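Local coordinates for protein SusD homolog (PDB 3SGH) that probably binds sugar chains at the outer membrane of a gut Bacteroides, as a SusD-like lipoprotein serving glycan uptake, at residues A[185-190]-A[225-230]; A[159-164]-A[179-184]; A[383-388]-A[439-444]. All blocks are in the same frame, centred on the assembly; numbering follows the deposited sequence.

Interaction 1 (A[185-190]-A[225-230])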
loop_
_atom_site.group_PDB
_atom_site.type_symbol
_atom_site.label_atom_id
_atom_site.label_comp_id
_atom_site.label_asym_id
_atom_site.label_seq_id
_atom_site.Cartn_x
_atom_site.Cartn_y
_atom_site.Cartn_z
ATOM N N LEU A 185 3.973 -16.061 10.878
ATOM C CA LEU A 185 5.203 -15.521 11.490
ATOM C C LEU A 185 6.028 -14.797 10.440
ATOM O O LEU A 185 6.563 -13.735 10.708
ATOM C CB LEU A 185 6.007 -16.653 12.147
ATOM C CG LEU A 185 7.231 -16.219 12.973
ATOM C CD1 LEU A 185 6.838 -15.420 14.188
ATOM C CD2 LEU A 185 8.070 -17.494 13.381
ATOM N N LYS A 186 6.156 -15.383 9.256
ATOM C CA LYS A 186 6.839 -14.743 8.143
ATOM C C LYS A 186 6.124 -13.467 7.745
ATOM O O LYS A 186 6.770 -12.447 7.501
ATOM C CB LYS A 186 6.985 -15.708 6.940
ATOM C CG LYS A 186 8.017 -16.795 7.179
ATOM C CD LYS A 186 8.145 -17.752 5.980
ATOM C CE LYS A 186 6.923 -18.674 5.941
ATOM N NZ LYS A 186 7.108 -20.035 5.329
ATOM N N PHE A 187 4.786 -13.530 7.705
ATOM C CA PHE A 187 3.954 -12.332 7.409
ATOM C C PHE A 187 4.263 -11.230 8.421
ATOM O O PHE A 187 4.544 -10.053 8.053
ATOM C CB PHE A 187 2.468 -12.690 7.432
ATOM C CG PHE A 187 1.553 -11.537 7.133
ATOM C CD1 PHE A 187 1.157 -10.678 8.158
ATOM C CD2 PHE A 187 0.998 -11.384 5.866
ATOM C CE1 PHE A 187 0.277 -9.587 7.905
ATOM C CE2 PHE A 187 0.127 -10.313 5.590
ATOM C CZ PHE A 187 -0.242 -9.406 6.630
ATOM N N ALA A 188 4.260 -11.601 9.692
ATOM C CA ALA A 188 4.477 -10.635 10.757
ATOM C C ALA A 188 5.880 -9.990 10.684
ATOM O O ALA A 188 6.020 -8.778 10.868
ATOM C CB ALA A 188 4.221 -11.256 12.124
ATOM N N ASN A 189 6.905 -10.800 10.456
ATOM C CA ASN A 189 8.272 -10.266 10.305
ATOM C C ASN A 189 8.440 -9.425 9.063
ATOM O O ASN A 189 9.177 -8.436 9.081
ATOM C CB ASN A 189 9.302 -11.398 10.370
ATOM C CG ASN A 189 9.572 -11.824 11.812
ATOM O OD1 ASN A 189 10.008 -11.017 12.622
ATOM N ND2 ASN A 189 9.297 -13.085 12.131
ATOM N N THR A 190 7.719 -9.755 7.996
ATOM C CA THR A 190 7.828 -8.987 6.765
ATOM C C THR A 190 7.141 -7.625 6.980
ATOM O O THR A 190 7.615 -6.588 6.512
ATOM C CB THR A 190 7.209 -9.721 5.558
ATOM O OG1 THR A 190 7.812 -11.013 5.396
ATOM C CG2 THR A 190 7.396 -8.934 4.270
ATOM N N ASP A 225 4.460 -18.301 0.334
ATOM C CA ASP A 225 4.351 -17.519 1.541
ATOM C C ASP A 225 3.410 -16.300 1.428
ATOM O O ASP A 225 2.992 -15.716 2.446
ATOM C CB ASP A 225 5.740 -17.009 1.947
ATOM C CG ASP A 225 6.722 -18.126 2.304
ATOM O OD1 ASP A 225 6.289 -19.228 2.648
ATOM O OD2 ASP A 225 7.970 -17.889 2.259
ATOM N N SER A 226 3.117 -15.887 0.199
ATOM C CA SER A 226 2.331 -14.693 -0.042
ATOM C C SER A 226 0.947 -14.818 0.557
ATOM O O SER A 226 0.379 -15.910 0.594
ATOM C CB SER A 226 2.207 -14.449 -1.551
ATOM O OG SER A 226 3.526 -14.165 -2.105
ATOM N N SER A 227 0.396 -13.692 0.995
ATOM C CA SER A 227 -0.927 -13.646 1.604
ATOM C C SER A 227 -1.962 -13.073 0.662
ATOM O O SER A 227 -1.787 -11.930 0.141
ATOM C CB SER A 227 -0.905 -12.759 2.856
ATOM O OG SER A 227 -2.205 -12.675 3.409
ATOM N N TYR A 228 -3.037 -13.845 0.502
ATOM C CA TYR A 228 -4.255 -13.435 -0.231
ATOM C C TYR A 228 -5.537 -13.670 0.610
ATOM O O TYR A 228 -5.597 -14.606 1.404
ATOM C CB TYR A 228 -4.417 -14.253 -1.467
ATOM C CG TYR A 228 -3.393 -14.054 -2.558
ATOM C CD1 TYR A 228 -2.196 -14.752 -2.524
ATOM C CD2 TYR A 228 -3.662 -13.258 -3.656
ATOM C CE1 TYR A 228 -1.240 -14.597 -3.534
ATOM C CE2 TYR A 228 -2.748 -13.155 -4.709
ATOM C CZ TYR A 228 -1.535 -13.820 -4.627
ATOM O OH TYR A 228 -0.605 -13.715 -5.632
ATOM N N ASP A 229 -6.546 -12.825 0.428
ATOM C CA ASP A 229 -7.826 -13.010 1.127
ATOM C C ASP A 229 -8.596 -14.003 0.261
ATOM O O ASP A 229 -9.315 -13.629 -0.655
ATOM C CB ASP A 229 -8.554 -11.668 1.308
ATOM C CG ASP A 229 -9.771 -11.768 2.227
ATOM O OD1 ASP A 229 -10.339 -12.895 2.347
ATOM O OD2 ASP A 229 -10.160 -10.728 2.770
ATOM N N THR A 230 -8.372 -15.279 0.507
ATOM C CA THR A 230 -8.773 -16.295 -0.457
ATOM C C THR A 230 -10.281 -16.398 -0.667
ATOM O O THR A 230 -10.721 -16.902 -1.731
ATOM C CB THR A 230 -8.228 -17.705 -0.117
ATOM O OG1 THR A 230 -8.846 -18.186 1.069
ATOM C CG2 THR A 230 -6.655 -17.704 0.010
HETATM O O HOH W 1 9.539 -19.731 3.313
#

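Interaction 2 (A[159-164]-A[179-184])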
loop_
_atom_site.group_PDB
_atom_site.type_symbol
_atom_site.label_atom_id
_atom_site.label_comp_id
_atom_site.label_asym_id
_atom_site.label_seq_id
_atom_site.Cartn_x
_atom_site.Cartn_y
_atom_site.Cartn_z
ATOM N N LYS A 159 5.579 -17.520 17.127
ATOM C CA LYS A 159 6.804 -18.316 16.970
ATOM C C LYS A 159 6.735 -19.590 17.787
ATOM O O LYS A 159 7.107 -20.658 17.303
ATOM C CB LYS A 159 8.054 -17.514 17.362
ATOM C CG LYS A 159 9.366 -18.219 17.065
ATOM C CD LYS A 159 10.620 -17.375 17.424
ATOM C CE LYS A 159 11.913 -18.253 17.498
ATOM N NZ LYS A 159 12.901 -17.602 18.470
ATOM N N SER A 160 6.258 -19.473 19.010
ATOM C CA SER A 160 6.046 -20.634 19.828
ATOM C C SER A 160 4.950 -21.546 19.271
ATOM O O SER A 160 5.126 -22.789 19.166
ATOM C CB SER A 160 5.675 -20.178 21.244
ATOM O OG SER A 160 5.410 -21.312 22.023
ATOM N N ALA A 161 3.816 -20.947 18.927
ATOM C CA ALA A 161 2.687 -21.682 18.385
ATOM C C ALA A 161 3.088 -22.502 17.131
ATOM O O ALA A 161 2.652 -23.645 16.962
ATOM C CB ALA A 161 1.524 -20.694 18.067
ATOM N N ALA A 162 3.925 -21.930 16.274
ATOM C CA ALA A 162 4.302 -22.552 15.004
ATOM C C ALA A 162 5.014 -23.929 15.193
ATOM O O ALA A 162 4.917 -24.824 14.319
ATOM C CB ALA A 162 5.199 -21.595 14.188
ATOM N N THR A 163 5.733 -24.063 16.304
ATOM C CA THR A 163 6.508 -25.304 16.599
ATOM C C THR A 163 5.575 -26.511 16.770
ATOM O O THR A 163 6.017 -27.675 16.605
ATOM C CB THR A 163 7.439 -25.164 17.850
ATOM O OG1 THR A 163 6.661 -25.019 19.053
ATOM C CG2 THR A 163 8.391 -23.977 17.701
ATOM N N PHE A 164 4.284 -26.259 17.074
ATOM C CA PHE A 164 3.343 -27.354 17.369
ATOM C C PHE A 164 2.616 -27.842 16.137
ATOM O O PHE A 164 1.907 -28.850 16.223
ATOM C CB PHE A 164 2.339 -26.943 18.457
ATOM C CG PHE A 164 2.979 -26.657 19.762
ATOM C CD1 PHE A 164 3.317 -27.697 20.621
ATOM C CD2 PHE A 164 3.273 -25.369 20.134
ATOM C CE1 PHE A 164 3.922 -27.430 21.844
ATOM C CE2 PHE A 164 3.873 -25.108 21.343
ATOM C CZ PHE A 164 4.210 -26.135 22.190
ATOM N N GLY A 179 -4.599 -21.404 9.358
ATOM C CA GLY A 179 -4.080 -21.641 10.707
ATOM C C GLY A 179 -2.615 -21.915 10.845
ATOM O O GLY A 179 -2.152 -22.151 11.942
ATOM N N ASP A 180 -1.879 -21.888 9.736
ATOM C CA ASP A 180 -0.463 -22.135 9.755
ATOM C C ASP A 180 0.294 -20.935 10.353
ATOM O O ASP A 180 0.543 -19.922 9.661
ATOM C CB ASP A 180 0.029 -22.459 8.353
ATOM C CG ASP A 180 1.490 -22.891 8.329
ATOM O OD1 ASP A 180 2.295 -22.590 9.272
ATOM O OD2 ASP A 180 1.864 -23.546 7.337
ATOM N N CYS A 181 0.670 -21.048 11.624
ATOM C CA CYS A 181 1.373 -19.948 12.302
ATOM C C CYS A 181 2.783 -19.698 11.800
ATOM O O CYS A 181 3.325 -18.607 12.046
ATOM C CB CYS A 181 1.404 -20.154 13.824
ATOM S SG CYS A 181 -0.306 -19.999 14.508
ATOM N N SER A 182 3.398 -20.659 11.113
ATOM C CA SER A 182 4.689 -20.382 10.484
ATOM C C SER A 182 4.532 -19.391 9.335
ATOM O O SER A 182 5.406 -18.581 9.116
ATOM C CB SER A 182 5.360 -21.661 9.987
ATOM O OG SER A 182 5.714 -22.455 11.098
ATOM N N LYS A 183 3.416 -19.457 8.615
ATOM C CA LYS A 183 3.144 -18.489 7.521
ATOM C C LYS A 183 2.826 -17.124 8.124
ATOM O O LYS A 183 3.346 -16.091 7.671
ATOM C CB LYS A 183 1.985 -18.914 6.650
ATOM C CG LYS A 183 2.191 -20.142 5.816
ATOM C CD LYS A 183 3.082 -19.909 4.611
ATOM C CE LYS A 183 3.241 -21.194 3.703
ATOM N NZ LYS A 183 2.001 -21.585 2.956
ATOM N N TRP A 184 2.019 -17.120 9.177
ATOM C CA TRP A 184 1.765 -15.856 9.852
ATOM C C TRP A 184 3.035 -15.232 10.450
ATOM O O TRP A 184 3.173 -14.004 10.514
ATOM C CB TRP A 184 0.700 -15.970 10.919
ATOM C CG TRP A 184 -0.687 -16.018 10.393
ATOM C CD1 TRP A 184 -1.512 -17.088 10.392
ATOM C CD2 TRP A 184 -1.412 -14.945 9.776
ATOM N NE1 TRP A 184 -2.729 -16.756 9.835
ATOM C CE2 TRP A 184 -2.687 -15.447 9.434
ATOM C CE3 TRP A 184 -1.108 -13.606 9.495
ATOM C CZ2 TRP A 184 -3.654 -14.663 8.826
ATOM C CZ3 TRP A 184 -2.072 -12.834 8.867
ATOM C CH2 TRP A 184 -3.329 -13.370 8.546
HETATM O O HOH W 2 3.299 -24.251 11.770
#

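Interaction 3 (A[383-388]-A[439-444])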
loop_
_atom_site.group_PDB
_atom_site.type_symbol
_atom_site.label_atom_id
_atom_site.label_comp_id
_atom_site.label_asym_id
_atom_site.label_seq_id
_atom_site.Cartn_x
_atom_site.Cartn_y
_atom_site.Cartn_z
ATOM N N THR A 383 -4.844 15.115 -25.512
ATOM C CA THR A 383 -3.379 15.240 -25.463
ATOM C C THR A 383 -2.851 16.086 -24.307
ATOM O O THR A 383 -1.670 16.023 -24.027
ATOM C CB THR A 383 -2.739 15.722 -26.777
ATOM O OG1 THR A 383 -3.054 17.109 -26.975
ATOM C CG2 THR A 383 -3.194 14.853 -27.946
ATOM N N GLY A 384 -3.714 16.828 -23.624
ATOM C CA GLY A 384 -3.355 17.507 -22.385
ATOM C C GLY A 384 -3.081 16.543 -21.230
ATOM O O GLY A 384 -2.540 16.952 -20.193
ATOM N N ASN A 385 -3.399 15.257 -21.441
ATOM C CA ASN A 385 -3.055 14.206 -20.512
ATOM C C ASN A 385 -1.683 13.603 -20.755
ATOM O O ASN A 385 -1.200 12.838 -19.917
ATOM C CB ASN A 385 -4.124 13.094 -20.545
ATOM C CG ASN A 385 -5.436 13.577 -20.027
ATOM O OD1 ASN A 385 -5.467 14.345 -19.060
ATOM N ND2 ASN A 385 -6.508 13.124 -20.606
ATOM N N ASN A 386 -1.048 13.942 -21.883
ATOM C CA ASN A 386 0.231 13.339 -22.211
ATOM C C ASN A 386 1.287 13.704 -21.153
ATOM O O ASN A 386 1.263 14.775 -20.587
ATOM C CB ASN A 386 0.723 13.782 -23.593
ATOM C CG ASN A 386 -0.122 13.270 -24.753
ATOM O OD1 ASN A 386 -1.128 12.563 -24.597
ATOM N ND2 ASN A 386 0.331 13.606 -25.954
ATOM N N TYR A 387 2.228 12.800 -20.894
ATOM C CA TYR A 387 3.198 13.013 -19.835
ATOM C C TYR A 387 4.561 12.413 -20.169
ATOM O O TYR A 387 4.658 11.269 -20.601
ATOM C CB TYR A 387 2.646 12.513 -18.485
ATOM C CG TYR A 387 3.408 13.027 -17.264
ATOM C CD1 TYR A 387 3.168 14.287 -16.723
ATOM C CD2 TYR A 387 4.375 12.235 -16.660
ATOM C CE1 TYR A 387 3.900 14.745 -15.621
ATOM C CE2 TYR A 387 5.081 12.678 -15.565
ATOM C CZ TYR A 387 4.847 13.920 -15.056
ATOM O OH TYR A 387 5.586 14.304 -13.975
ATOM N N THR A 388 5.602 13.214 -19.983
ATOM C CA THR A 388 6.985 12.762 -20.149
ATOM C C THR A 388 7.470 12.103 -18.862
ATOM O O THR A 388 7.486 12.721 -17.784
ATOM C CB THR A 388 7.920 13.930 -20.540
ATOM O OG1 THR A 388 7.424 14.627 -21.706
ATOM C CG2 THR A 388 9.328 13.388 -20.777
ATOM N N PRO A 439 2.141 13.005 -11.243
ATOM C CA PRO A 439 1.211 13.851 -10.469
ATOM C C PRO A 439 -0.016 14.181 -11.299
ATOM O O PRO A 439 -0.042 13.919 -12.503
ATOM C CB PRO A 439 2.013 15.122 -10.257
ATOM C CG PRO A 439 2.837 15.235 -11.508
ATOM C CD PRO A 439 3.261 13.794 -11.799
ATOM N N ALA A 440 -1.014 14.780 -10.666
ATOM C CA ALA A 440 -2.142 15.368 -11.339
ATOM C C ALA A 440 -1.651 16.398 -12.367
ATOM O O ALA A 440 -0.573 17.005 -12.193
ATOM C CB ALA A 440 -3.059 16.034 -10.297
ATOM N N THR A 441 -2.467 16.642 -13.392
ATOM C CA THR A 441 -2.222 17.744 -14.311
ATOM C C THR A 441 -2.235 19.102 -13.576
ATOM O O THR A 441 -1.561 20.056 -13.992
ATOM C CB THR A 441 -3.212 17.768 -15.501
ATOM O OG1 THR A 441 -4.565 17.841 -14.996
ATOM C CG2 THR A 441 -2.991 16.536 -16.404
ATOM N N GLU A 442 -3.010 19.217 -12.507
ATOM C CA GLU A 442 -3.016 20.430 -11.701
ATOM C C GLU A 442 -3.435 20.076 -10.284
ATOM O O GLU A 442 -4.152 19.099 -10.080
ATOM C CB GLU A 442 -3.979 21.478 -12.264
ATOM C CG GLU A 442 -5.433 21.126 -12.083
ATOM C CD GLU A 442 -6.378 22.118 -12.775
ATOM O OE1 GLU A 442 -6.950 22.997 -12.094
ATOM O OE2 GLU A 442 -6.537 22.006 -13.995
ATOM N N SER A 443 -3.032 20.908 -9.337
ATOM C CA SER A 443 -3.528 20.821 -7.993
ATOM C C SER A 443 -4.690 21.777 -7.814
ATOM O O SER A 443 -4.618 22.946 -8.178
ATOM C CB SER A 443 -2.435 21.144 -6.973
ATOM O OG SER A 443 -2.985 21.251 -5.664
HETATM N N MSE A 444 -5.724 21.270 -7.170
HETATM C CA MSE A 444 -6.905 22.057 -6.775
HETATM C C MSE A 444 -6.882 22.449 -5.278
HETATM O O MSE A 444 -7.897 22.931 -4.710
HETATM C CB MSE A 444 -8.171 21.281 -7.119
HETATM C CG MSE A 444 -8.429 21.064 -8.581
HETATM SE SE MSE A 444 -8.997 22.732 -9.389
HETATM C CE MSE A 444 -10.775 22.767 -8.677
#

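Interaction 1 (A[185-190]-A[225-230])
K186 meets D225 in a salt bridge while the next residue, F187, brings one side of its ring to S227 at an oblique angle. The pair of contacts ties helix 181-198 of the alpha-alpha superhelix to strand 227-229, which pairs antiparallel with strand 314-317, and to the turn leading into it. K186 NZ lies 2.9 Å from D225 OD1, approaching from above the carboxylate plane, about 52° out of it. The lysine chain is extended at first, with CD beside D225 OD2, and then bends at chi3 (-74°), which carries CE and NZ over to D225 OD1, CE ending 3.4 Å from that oxygen; the two side chains cross at about a right angle. Water 1 closes a second path between the charges, donating to D225 OD2 at 2.6 Å and accepting from K186 NZ at 3.2 Å. In F187 it is CD2 and CE2 that touch, each 3.8 Å from S227 CB.

Around this first shell, D225 OD2 also accepts from the backbone N of E221 and S222, so the carboxylate is held from the loop side as well as from the helix. The F187 ring packs against V316 and M317 of the partner strand and L107 of helix 100-120, and stands edge-to-face with W184. Backbone bonds of S227 to V316 and M317 help fix where its CB meets the ring. Within the helix, K186 O takes two bonds from T190, one from N and one from OG1; they arrive on opposite faces of the carbonyl plane, and OG1 sits 2.8 Å from K186 O.

Interaction 2 (A[159-164]-A[179-184])
A162 packs its methyl group onto C181 where the two backbones come closest, with their CA atoms 4.8 Å apart. The two CB atoms are separated by 4.1 Å, and the cysteine CB also lies beside the backbone N and CA of A162. C181 SG stands anti to its own carbonyl carbon (chi1 -68°), a rotation that turns the sulfur to A161, whose CB it meets at 4.1 Å. On the other flank A162 CB approaches S182 OG, but S182 was modelled in two conformers, and the touch is doubtful. The contact joins the C-terminal part of helix 140-162 to the first turn of helix 181-198, successive long helices that pack antiparallel in the alpha-alpha superhelix of a SusD-like protein. D180 is the N-cap of the second helix. With CG turned opposite its backbone N (chi1 -173°), its OD1 folds back over the first turn and accepts weakly from S182 N at 2.9 Å and, over a longer distance, from K183 N. Water 2 bridges the segments, donating to A162 O at 3.1 Å and to D180 OD1 at 3.2 Å, and so joins a backbone carbonyl of one helix segment to the cap of the next helix. V100 of helix 100-120 touches both A161 and C181, and the cysteine side chain also packs on L158 of helix 140-162. Just before the cap, G179 N is bonded to D174 OD2, the same oxygen that accepts from W184 NE1 in the first turn.

Interaction 3 (A[383-388]-A[439-444])
Y387 points its CB toward P439, and the side chain gets closer to the proline with each step outward. CG lies opposite the backbone N (chi1 -164°), which carries the ring across to the far loop. CE1 is the first ring atom to arrive, 4.0 Å from P439 CD; CZ follows at 3.6 Å from the same carbon. At the tip, OH comes within 3.2 Å of P439 CD and also meets CG. The two side chains cross at about a right angle, and P439 CD meets the tyrosine ring obliquely. A second, lighter touch comes from T441, whose CG2 sits 3.8 Å from G384 O and also nears N385 OD1. The polar ends here turn to a third loop: T441 OG1 is bonded to G288 O, and N385 OD1 accepts from A290 N. R286 of that loop spans both sides, with NH1 on N385 O and NH2 on P439 O, and Y387 packs on it too. The arrangement is the packing of two loops between helices of the SusD-like fold, joined in this protein by R286 of the third loop.

Interactions 1 and 2 are neighbours on helix 181-198, their centres 12 Å apart, and they touch directly: K183 CE lies 3.8 Å from D225 OD1, and L185 CD1 lies 3.8 Å from K159 N. The first turn of that helix thus meets helix 140-162, and its next turn meets segment 225-230. Interaction 3 belongs to the opposite side of the chain's centre, its own centre about 37 Å from that of interaction 1 and 48 Å from that of interaction 2. It joins loops, whereas interaction 2 is helix against helix and interaction 1 helix against turn and strand. No ligand lies in the contacts described, so a role in sugar binding is not assigned to them.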